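Local coordinates for hypothetical protein (Bacteroides thetaiotaomicron, PDB 2OBB) that binds a magnesium ion through three aspartates and is probably a hydrolase of the haloacid dehalogenase (HAD) type, its substrate unknown, at residues T13-E16 against R21-E24; F28-L33 against R64-Y69; K34-E39 against E111-K116. All coordinates share one frame; numbering follows the deposited sequence.

Contact 1. Residues T13-E16 against R21-E24; sequences TIVE and RIGE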
loop_
_atom_site.group_PDB
_atom_site.type_symbol
_atom_site.label_atom_id
_atom_site.label_comp_id
_atom_site.label_asym_id
_atom_site.label_seq_id
_atom_site.Cartn_x
_atom_site.Cartn_y
_atom_site.Cartn_z
ATOM N N THR A 13 -10.894 -4.528 -2.962
ATOM C CA THR A 13 -10.657 -3.214 -3.525
ATOM C C THR A 13 -11.480 -2.957 -4.784
ATOM O O THR A 13 -12.175 -1.959 -4.867
ATOM C CB THR A 13 -9.154 -3.007 -3.849
ATOM O OG1 THR A 13 -8.385 -3.237 -2.667
ATOM C CG2 THR A 13 -8.870 -1.579 -4.358
ATOM N N ILE A 14 -11.340 -3.837 -5.781
ATOM C CA ILE A 14 -12.104 -3.774 -7.022
ATOM C C ILE A 14 -13.356 -4.673 -6.898
ATOM O O ILE A 14 -14.429 -4.340 -7.435
ATOM C CB ILE A 14 -11.226 -4.209 -8.245
ATOM C CG1 ILE A 14 -10.096 -3.196 -8.515
ATOM C CG2 ILE A 14 -12.069 -4.361 -9.528
ATOM C CD1 ILE A 14 -9.161 -3.594 -9.639
ATOM N N VAL A 15 -13.201 -5.823 -6.206
ATOM C CA VAL A 15 -14.324 -6.725 -5.922
ATOM C C VAL A 15 -14.420 -6.996 -4.431
ATOM O O VAL A 15 -13.430 -6.855 -3.732
ATOM C CB VAL A 15 -14.200 -8.073 -6.675
ATOM C CG1 VAL A 15 -14.352 -7.853 -8.154
ATOM C CG2 VAL A 15 -12.851 -8.775 -6.355
ATOM N N GLU A 16 -15.600 -7.400 -3.949
ATOM C CA GLU A 16 -15.714 -7.945 -2.598
ATOM C C GLU A 16 -14.719 -9.088 -2.453
ATOM O O GLU A 16 -14.449 -9.808 -3.421
ATOM C CB GLU A 16 -17.093 -8.525 -2.323
ATOM C CG GLU A 16 -18.211 -7.729 -2.853
ATOM C CD GLU A 16 -18.878 -6.936 -1.793
ATOM O OE1 GLU A 16 -18.203 -6.064 -1.175
ATOM O OE2 GLU A 16 -20.089 -7.208 -1.583
ATOM N N ARG A 21 -12.056 -17.214 -4.912
ATOM C CA ARG A 21 -13.090 -16.846 -5.880
ATOM C C ARG A 21 -13.073 -15.337 -6.106
ATOM O O ARG A 21 -12.295 -14.619 -5.462
ATOM C CB ARG A 21 -14.445 -17.318 -5.378
ATOM C CG ARG A 21 -14.458 -18.816 -5.060
ATOM C CD ARG A 21 -15.738 -19.268 -4.356
ATOM N NE ARG A 21 -16.924 -19.065 -5.203
ATOM C CZ ARG A 21 -17.788 -18.045 -5.090
ATOM N NH1 ARG A 21 -17.636 -17.115 -4.133
ATOM N NH2 ARG A 21 -18.823 -17.962 -5.936
ATOM N N ILE A 22 -13.907 -14.857 -7.031
ATOM C CA ILE A 22 -13.986 -13.425 -7.314
ATOM C C ILE A 22 -15.325 -12.888 -6.826
ATOM O O ILE A 22 -16.358 -13.442 -7.143
ATOM C CB ILE A 22 -13.801 -13.105 -8.803
ATOM C CG1 ILE A 22 -12.462 -13.652 -9.311
ATOM C CG2 ILE A 22 -13.853 -11.590 -9.016
ATOM C CD1 ILE A 22 -12.268 -13.576 -10.845
ATOM N N GLY A 23 -15.308 -11.808 -6.047
ATOM C CA GLY A 23 -16.561 -11.269 -5.495
ATOM C C GLY A 23 -17.290 -10.371 -6.476
ATOM O O GLY A 23 -16.815 -10.186 -7.598
ATOM N N GLU A 24 -18.445 -9.838 -6.057
ATOM C CA GLU A 24 -19.147 -8.789 -6.788
ATOM C C GLU A 24 -18.265 -7.539 -6.847
ATOM O O GLU A 24 -17.426 -7.324 -5.978
ATOM C CB GLU A 24 -20.433 -8.406 -6.064
ATOM C CG GLU A 24 -21.396 -9.556 -5.789
ATOM C CD GLU A 24 -22.431 -9.729 -6.879
ATOM O OE1 GLU A 24 -23.608 -10.070 -6.559
ATOM O OE2 GLU A 24 -22.075 -9.511 -8.064
#
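With CG1 of Val-15 turned anti to the carbonyl carbon (chi1 -68°) and CG2 of Ile-22 anti to the backbone N, two methyl groups meet across the loop, Val-15 CG1 standing 3.9 Å from Ile-22 CG2. The two side chains cross obliquely, and Val-15 CG2 lies almost as near the same methyl. Valine suits this place because its two short branches both meet Ile-22 CG2 while CG1 also packs against the backbone, 3.4 Å from Gly-23 O. One backbone bond joins the pieces: Glu-16 N donates to Glu-24 O over 2.7 Å, fairly straight at 159°. That oxygen has a second, softer neighbour in the CA-H of Val-15. The site lies just after strand 5-8, in the loop whose Asp-9, Asp-11 and Thr-13 fit the DxDx(T/V) pattern of HAD-type enzymes: Asp-9 and Asp-11 bind magnesium, and Thr-13 OG1 is hydrogen-bonded to Asp-9. Gly-23, without a side chain, lets Glu-16 O come up to its CA in a CA-H...O contact of 3.3 Å. Glu-16 CG touches Glu-24 O at 3.2 Å and comes within 4.0 Å of Glu-24 CB, while Trp-60 of helix 51-62 and Phe-10 cover both Val-15 and Ile-22.

Contact 2. Residues F28-L33 against R64-Y69; sequences FAVETL and RGLEFY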
loop_
_atom_site.group_PDB
_atom_site.type_symbol
_atom_site.label_atom_id
_atom_site.label_comp_id
_atom_site.label_asym_id
_atom_site.label_seq_id
_atom_site.Cartn_x
_atom_site.Cartn_y
_atom_site.Cartn_z
ATOM N N PHE A 28 -18.842 1.018 -8.716
ATOM C CA PHE A 28 -18.138 2.035 -9.517
ATOM C C PHE A 28 -16.632 1.860 -9.577
ATOM O O PHE A 28 -15.931 2.768 -10.035
ATOM C CB PHE A 28 -18.525 3.445 -9.052
ATOM C CG PHE A 28 -20.017 3.622 -8.957
ATOM C CD1 PHE A 28 -20.787 3.762 -10.102
ATOM C CD2 PHE A 28 -20.653 3.593 -7.716
ATOM C CE1 PHE A 28 -22.191 3.873 -10.014
ATOM C CE2 PHE A 28 -22.036 3.718 -7.601
ATOM C CZ PHE A 28 -22.810 3.847 -8.761
ATOM N N ALA A 29 -16.145 0.688 -9.170
ATOM C CA ALA A 29 -14.696 0.452 -9.164
ATOM C C ALA A 29 -14.133 0.551 -10.574
ATOM O O ALA A 29 -13.296 1.424 -10.865
ATOM C CB ALA A 29 -14.345 -0.925 -8.497
ATOM N N VAL A 30 -14.642 -0.309 -11.463
ATOM C CA VAL A 30 -14.136 -0.427 -12.845
ATOM C C VAL A 30 -14.309 0.867 -13.674
ATOM O O VAL A 30 -13.368 1.401 -14.289
ATOM C CB VAL A 30 -14.811 -1.570 -13.596
ATOM C CG1 VAL A 30 -14.419 -1.494 -15.051
ATOM C CG2 VAL A 30 -14.405 -2.902 -13.001
ATOM N N GLU A 31 -15.517 1.375 -13.665
ATOM C CA GLU A 31 -15.760 2.678 -14.215
ATOM C C GLU A 31 -14.821 3.795 -13.704
ATOM O O GLU A 31 -14.394 4.631 -14.489
ATOM C CB GLU A 31 -17.221 3.018 -13.988
ATOM C CG GLU A 31 -17.540 4.458 -14.057
ATOM C CD GLU A 31 -19.019 4.688 -13.868
ATOM O OE1 GLU A 31 -19.797 3.722 -14.132
ATOM O OE2 GLU A 31 -19.388 5.818 -13.444
ATOM N N THR A 32 -14.528 3.831 -12.404
ATOM C CA THR A 32 -13.724 4.932 -11.837
ATOM C C THR A 32 -12.274 4.781 -12.317
ATOM O O THR A 32 -11.586 5.764 -12.638
ATOM C CB THR A 32 -13.806 4.989 -10.255
ATOM O OG1 THR A 32 -15.180 5.145 -9.855
ATOM C CG2 THR A 32 -12.986 6.156 -9.668
ATOM N N LEU A 33 -11.835 3.532 -12.371
ATOM C CA LEU A 33 -10.506 3.231 -12.822
ATOM C C LEU A 33 -10.376 3.603 -14.304
ATOM O O LEU A 33 -9.390 4.227 -14.711
ATOM C CB LEU A 33 -10.165 1.757 -12.552
ATOM C CG LEU A 33 -9.861 1.367 -11.102
ATOM C CD1 LEU A 33 -9.796 -0.179 -10.917
ATOM C CD2 LEU A 33 -8.571 2.020 -10.625
ATOM N N ARG A 64 -14.705 -6.437 -18.615
ATOM C CA ARG A 64 -15.405 -5.212 -18.275
ATOM C C ARG A 64 -14.693 -4.024 -18.916
ATOM O O ARG A 64 -14.943 -2.856 -18.592
ATOM C CB ARG A 64 -15.497 -5.087 -16.753
ATOM C CG ARG A 64 -16.650 -5.918 -16.170
ATOM C CD ARG A 64 -16.404 -6.459 -14.769
ATOM N NE ARG A 64 -17.422 -7.452 -14.413
ATOM C CZ ARG A 64 -17.320 -8.764 -14.655
ATOM N NH1 ARG A 64 -16.231 -9.263 -15.238
ATOM N NH2 ARG A 64 -18.305 -9.588 -14.320
ATOM N N GLY A 65 -13.807 -4.338 -19.853
ATOM C CA GLY A 65 -13.061 -3.324 -20.582
ATOM C C GLY A 65 -12.040 -2.601 -19.743
ATOM O O GLY A 65 -11.710 -1.445 -20.036
ATOM N N LEU A 66 -11.559 -3.262 -18.685
ATOM C CA LEU A 66 -10.468 -2.718 -17.871
ATOM C C LEU A 66 -9.192 -3.520 -18.101
ATOM O O LEU A 66 -9.119 -4.726 -17.786
ATOM C CB LEU A 66 -10.832 -2.648 -16.371
ATOM C CG LEU A 66 -9.728 -2.342 -15.353
ATOM C CD1 LEU A 66 -9.021 -0.980 -15.611
ATOM C CD2 LEU A 66 -10.267 -2.436 -13.904
ATOM N N GLU A 67 -8.199 -2.827 -18.657
ATOM C CA GLU A 67 -6.916 -3.415 -19.028
ATOM C C GLU A 67 -5.806 -2.627 -18.380
ATOM O O GLU A 67 -5.844 -1.386 -18.366
ATOM C CB GLU A 67 -6.762 -3.414 -20.551
ATOM C CG GLU A 67 -6.444 -4.781 -21.105
ATOM C CD GLU A 67 -6.952 -5.000 -22.536
ATOM O OE1 GLU A 67 -6.735 -4.130 -23.430
ATOM O OE2 GLU A 67 -7.566 -6.073 -22.771
ATOM N N PHE A 68 -4.827 -3.350 -17.830
ATOM C CA PHE A 68 -3.782 -2.757 -17.007
ATOM C C PHE A 68 -2.517 -2.402 -17.780
ATOM O O PHE A 68 -2.146 -3.106 -18.722
ATOM C CB PHE A 68 -3.474 -3.666 -15.806
ATOM C CG PHE A 68 -4.606 -3.741 -14.840
ATOM C CD1 PHE A 68 -4.844 -2.688 -13.958
ATOM C CD2 PHE A 68 -5.480 -4.822 -14.856
ATOM C CE1 PHE A 68 -5.922 -2.739 -13.097
ATOM C CE2 PHE A 68 -6.563 -4.875 -14.000
ATOM C CZ PHE A 68 -6.776 -3.839 -13.125
ATOM N N TYR A 69 -1.860 -1.310 -17.379
ATOM C CA TYR A 69 -0.526 -1.017 -17.909
ATOM C C TYR A 69 0.362 -2.215 -17.676
ATOM O O TYR A 69 1.180 -2.547 -18.535
ATOM C CB TYR A 69 0.129 0.199 -17.253
ATOM C CG TYR A 69 1.536 0.492 -17.763
ATOM C CD1 TYR A 69 1.762 0.977 -19.060
ATOM C CD2 TYR A 69 2.637 0.293 -16.949
ATOM C CE1 TYR A 69 3.069 1.247 -19.525
ATOM C CE2 TYR A 69 3.930 0.560 -17.392
ATOM C CZ TYR A 69 4.141 1.039 -18.672
ATOM O OH TYR A 69 5.431 1.293 -19.074
#
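Apolar packing carries the contact between Val-30 and Leu-33, one turn apart on helix 29-38, and Leu-66. Val-30 points CG1 at the start of the Leu-66 side chain, 4.0 Å from its CB; with CG1 anti to the backbone N (chi1 171°), this branch is the one that reaches across. Leu-33 meets the far end of the same residue, its CD1 3.8 Å from Leu-66 CD2. Leu-66 is thus held at both ends, and its other methyl, CD1, sits 4.3 Å above one face of the Phe-68 ring, offset toward the rim. Long, branched leucines suit a place that also meets Leu-43 of strand 42-45.

Contacts with the polar backbone and with charged residues lie at the border. Val-30 CG1 comes 3.8 Å from Arg-64 O and little farther from Arg-64 CB, while the guanidinium leads away to Trp-60, whose carbonyl accepts a bond from NH1 and whose ring it meets in a cation-pi contact. Gly-65, with positive phi, is the C-prime residue of the Schellman motif closing helix 51-62, and beyond this turn the side chain of Leu-66 is directed at helix 29-38.

Since the segments meet mainly through van der Waals packing of aliphatic groups, with no polar bond between them, their fit depends on shape; Arg-64 O takes its hydrogen bond from Lys-34, on the turn that follows.

Contact 3. Residues K34-E39 against E111-K116; sequences KLLQQE and EMIKEK
Lys-114 NZ lies between two polar partners, neither of them close: it forms a long salt bridge with Glu-39 OE1, at 3.7 Å, and a weak hydrogen bond with Tyr-110 OH. The same hydroxyl is hydrogen-bonded to Glu-39 OE2, so one phenol links the two charged groups near the C-terminal ends of helices 29-38 and 106-115. OE1 of Glu-39 lies closer to carbon, 3.2 Å from Lys-114 CE, and CD of the lysine is near both carboxylate oxygens. The carboxylate therefore meets the last methylenes of the lysine as much as its charge. The two side chains cross at about a right angle. Lys-114 leaves its helix with CG anti to the backbone N (chi1 -172°), then bends at chi2 and again at chi4, which folds its end back toward Glu-39. A long flexible lysine suits this exposed place, and the nearby positive charge would probably favour the ionised carboxylate.

Beside the polar pair, deeper in the fold, the contact is apolar. Leu-36 and Ile-113 also cross at about a right angle, with CD1 of each 3.7 Å apart. Leu-36 CD2 lies against both branches of the isoleucine, 3.9 Å from Ile-113 CG2 and 4.0 Å from Ile-113 CD1. Branched aliphatic residues suit these buried places, since their methyls span the gap between backbones that stay well separated, CA of Leu-36 to CA of Lys-114 8.7 Å. Val-100 of the second subunit packs on Ile-113 and on Met-112, beside it on helix 106-115.

His-41, in the loop leading to strand 42-45, touches both Leu-36 and Ile-113, and Met-4, just before strand 5-8, also packs on Ile-113. The pair thus joins two neighbouring helices over the start of the parallel sheet.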
loop_
_atom_site.group_PDB
_atom_site.type_symbol
_atom_site.label_atom_id
_atom_site.label_comp_id
_atom_site.label_asym_id
_atom_site.label_seq_id
_atom_site.Cartn_x
_atom_site.Cartn_y
_atom_site.Cartn_z
ATOM N N LYS A 34 -11.388 3.271 -15.104
ATOM C CA LYS A 34 -11.350 3.655 -16.523
ATOM C C LYS A 34 -11.323 5.161 -16.665
ATOM O O LYS A 34 -10.573 5.700 -17.477
ATOM C CB LYS A 34 -12.498 3.053 -17.304
ATOM C CG LYS A 34 -12.214 1.603 -17.708
ATOM C CD LYS A 34 -13.449 0.742 -17.611
ATOM C CE LYS A 34 -14.407 0.912 -18.769
ATOM N NZ LYS A 34 -15.672 0.110 -18.539
ATOM N N LEU A 35 -12.126 5.849 -15.868
ATOM C CA LEU A 35 -12.076 7.301 -15.877
ATOM C C LEU A 35 -10.652 7.769 -15.588
ATOM O O LEU A 35 -10.191 8.680 -16.237
ATOM C CB LEU A 35 -13.083 7.916 -14.905
ATOM C CG LEU A 35 -13.224 9.434 -14.862
ATOM C CD1 LEU A 35 -13.323 10.064 -16.269
ATOM C CD2 LEU A 35 -14.474 9.745 -14.055
ATOM N N LEU A 36 -9.957 7.139 -14.637
ATOM C CA LEU A 36 -8.561 7.525 -14.304
ATOM C C LEU A 36 -7.564 7.348 -15.470
ATOM O O LEU A 36 -6.725 8.206 -15.716
ATOM C CB LEU A 36 -8.064 6.791 -13.039
ATOM C CG LEU A 36 -8.710 7.242 -11.709
ATOM C CD1 LEU A 36 -8.371 6.295 -10.568
ATOM C CD2 LEU A 36 -8.360 8.701 -11.337
ATOM N N GLN A 37 -7.669 6.214 -16.161
ATOM C CA GLN A 37 -6.977 5.976 -17.430
ATOM C C GLN A 37 -7.251 7.030 -18.496
ATOM O O GLN A 37 -6.316 7.461 -19.175
ATOM C CB GLN A 37 -7.367 4.628 -18.014
ATOM C CG GLN A 37 -6.904 3.497 -17.227
ATOM C CD GLN A 37 -7.219 2.198 -17.921
ATOM O OE1 GLN A 37 -8.241 2.093 -18.603
ATOM N NE2 GLN A 37 -6.334 1.195 -17.766
ATOM N N GLN A 38 -8.520 7.426 -18.644
ATOM C CA GLN A 38 -8.901 8.506 -19.561
ATOM C C GLN A 38 -8.104 9.754 -19.221
ATOM O O GLN A 38 -7.725 10.516 -20.108
ATOM C CB GLN A 38 -10.397 8.842 -19.463
ATOM C CG GLN A 38 -10.986 9.465 -20.728
ATOM C CD GLN A 38 -11.719 10.799 -20.498
ATOM O OE1 GLN A 38 -11.887 11.578 -21.437
ATOM N NE2 GLN A 38 -12.149 11.060 -19.265
ATOM N N GLU A 39 -7.853 9.952 -17.932
ATOM C CA GLU A 39 -7.117 11.133 -17.466
ATOM C C GLU A 39 -5.603 10.927 -17.558
ATOM O O GLU A 39 -4.843 11.752 -17.073
ATOM C CB GLU A 39 -7.513 11.499 -16.032
ATOM C CG GLU A 39 -9.003 11.296 -15.743
ATOM C CD GLU A 39 -9.711 12.547 -15.243
ATOM O OE1 GLU A 39 -9.141 13.671 -15.360
ATOM O OE2 GLU A 39 -10.859 12.402 -14.765
ATOM N N GLU A 111 -12.204 11.843 -6.323
ATOM C CA GLU A 111 -12.016 13.230 -5.873
ATOM C C GLU A 111 -10.612 13.471 -5.300
ATOM O O GLU A 111 -9.996 14.495 -5.574
ATOM C CB GLU A 111 -13.089 13.637 -4.868
ATOM C CG GLU A 111 -12.867 14.978 -4.222
ATOM C CD GLU A 111 -14.019 15.396 -3.299
ATOM O OE1 GLU A 111 -14.905 14.543 -3.009
ATOM O OE2 GLU A 111 -14.043 16.579 -2.857
HETATM N N MSE A 112 -10.097 12.538 -4.511
HETATM C CA MSE A 112 -8.785 12.733 -3.876
HETATM C C MSE A 112 -7.644 12.828 -4.909
HETATM O O MSE A 112 -6.800 13.734 -4.841
HETATM C CB MSE A 112 -8.501 11.615 -2.871
HETATM C CG MSE A 112 -9.461 11.562 -1.708
HETATM SE SE MSE A 112 -8.965 10.174 -0.390
HETATM C CE MSE A 112 -8.877 8.593 -1.447
ATOM N N ILE A 113 -7.632 11.892 -5.856
ATOM C CA ILE A 113 -6.660 11.891 -6.949
ATOM C C ILE A 113 -6.801 13.149 -7.831
ATOM O O ILE A 113 -5.805 13.837 -8.127
ATOM C CB ILE A 113 -6.832 10.629 -7.822
ATOM C CG1 ILE A 113 -6.632 9.391 -6.971
ATOM C CG2 ILE A 113 -5.892 10.645 -8.994
ATOM C CD1 ILE A 113 -6.827 8.120 -7.695
ATOM N N LYS A 114 -8.045 13.435 -8.227
ATOM C CA LYS A 114 -8.355 14.513 -9.150
ATOM C C LYS A 114 -8.075 15.884 -8.556
ATOM O O LYS A 114 -7.495 16.740 -9.213
ATOM C CB LYS A 114 -9.824 14.418 -9.583
ATOM C CG LYS A 114 -10.205 15.369 -10.699
ATOM C CD LYS A 114 -9.855 14.793 -12.065
ATOM C CE LYS A 114 -10.051 15.852 -13.157
ATOM N NZ LYS A 114 -11.483 15.942 -13.546
ATOM N N GLU A 115 -8.499 16.090 -7.316
ATOM C CA GLU A 115 -8.409 17.393 -6.683
ATOM C C GLU A 115 -7.149 17.512 -5.820
ATOM O O GLU A 115 -6.925 18.551 -5.187
ATOM C CB GLU A 115 -9.660 17.663 -5.847
ATOM C CG GLU A 115 -10.975 17.439 -6.576
ATOM C CD GLU A 115 -11.134 18.326 -7.811
ATOM O OE1 GLU A 115 -10.843 19.546 -7.706
ATOM O OE2 GLU A 115 -11.551 17.810 -8.882
ATOM N N LYS A 116 -6.321 16.464 -5.815
ATOM C CA LYS A 116 -5.125 16.385 -4.953
ATOM C C LYS A 116 -5.518 16.677 -3.502
ATOM O O LYS A 116 -5.277 17.755 -2.964
ATOM C CB LYS A 116 -4.004 17.300 -5.455
ATOM C CG LYS A 116 -3.081 16.635 -6.467
ATOM C CD LYS A 116 -2.668 17.618 -7.573
ATOM C CE LYS A 116 -1.916 16.910 -8.715
ATOM N NZ LYS A 116 -1.832 17.774 -9.950
#

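Overall arrangement
Contact 2 is the buried one; contacts 1 and 3 are only partly buried. Contacts 2 and 3 share helix 29-38, and their segments alternate along the chain. They also touch, since Gln-37 of contact 3 bonds to the backbone oxygen of Glu-67 in contact 2. Contact 1 precedes both and reaches contact 2 through Ile-14, which packs on Leu-33 and Ala-29; it stays about 9 Å from contact 3 at the nearest atoms. Chemistry follows place: a backbone bond closes the loop near the magnesium site, contact 2 is aliphatic packing in the interior, and contact 3, away from that site, pairs an apolar layer with charges near the helix ends.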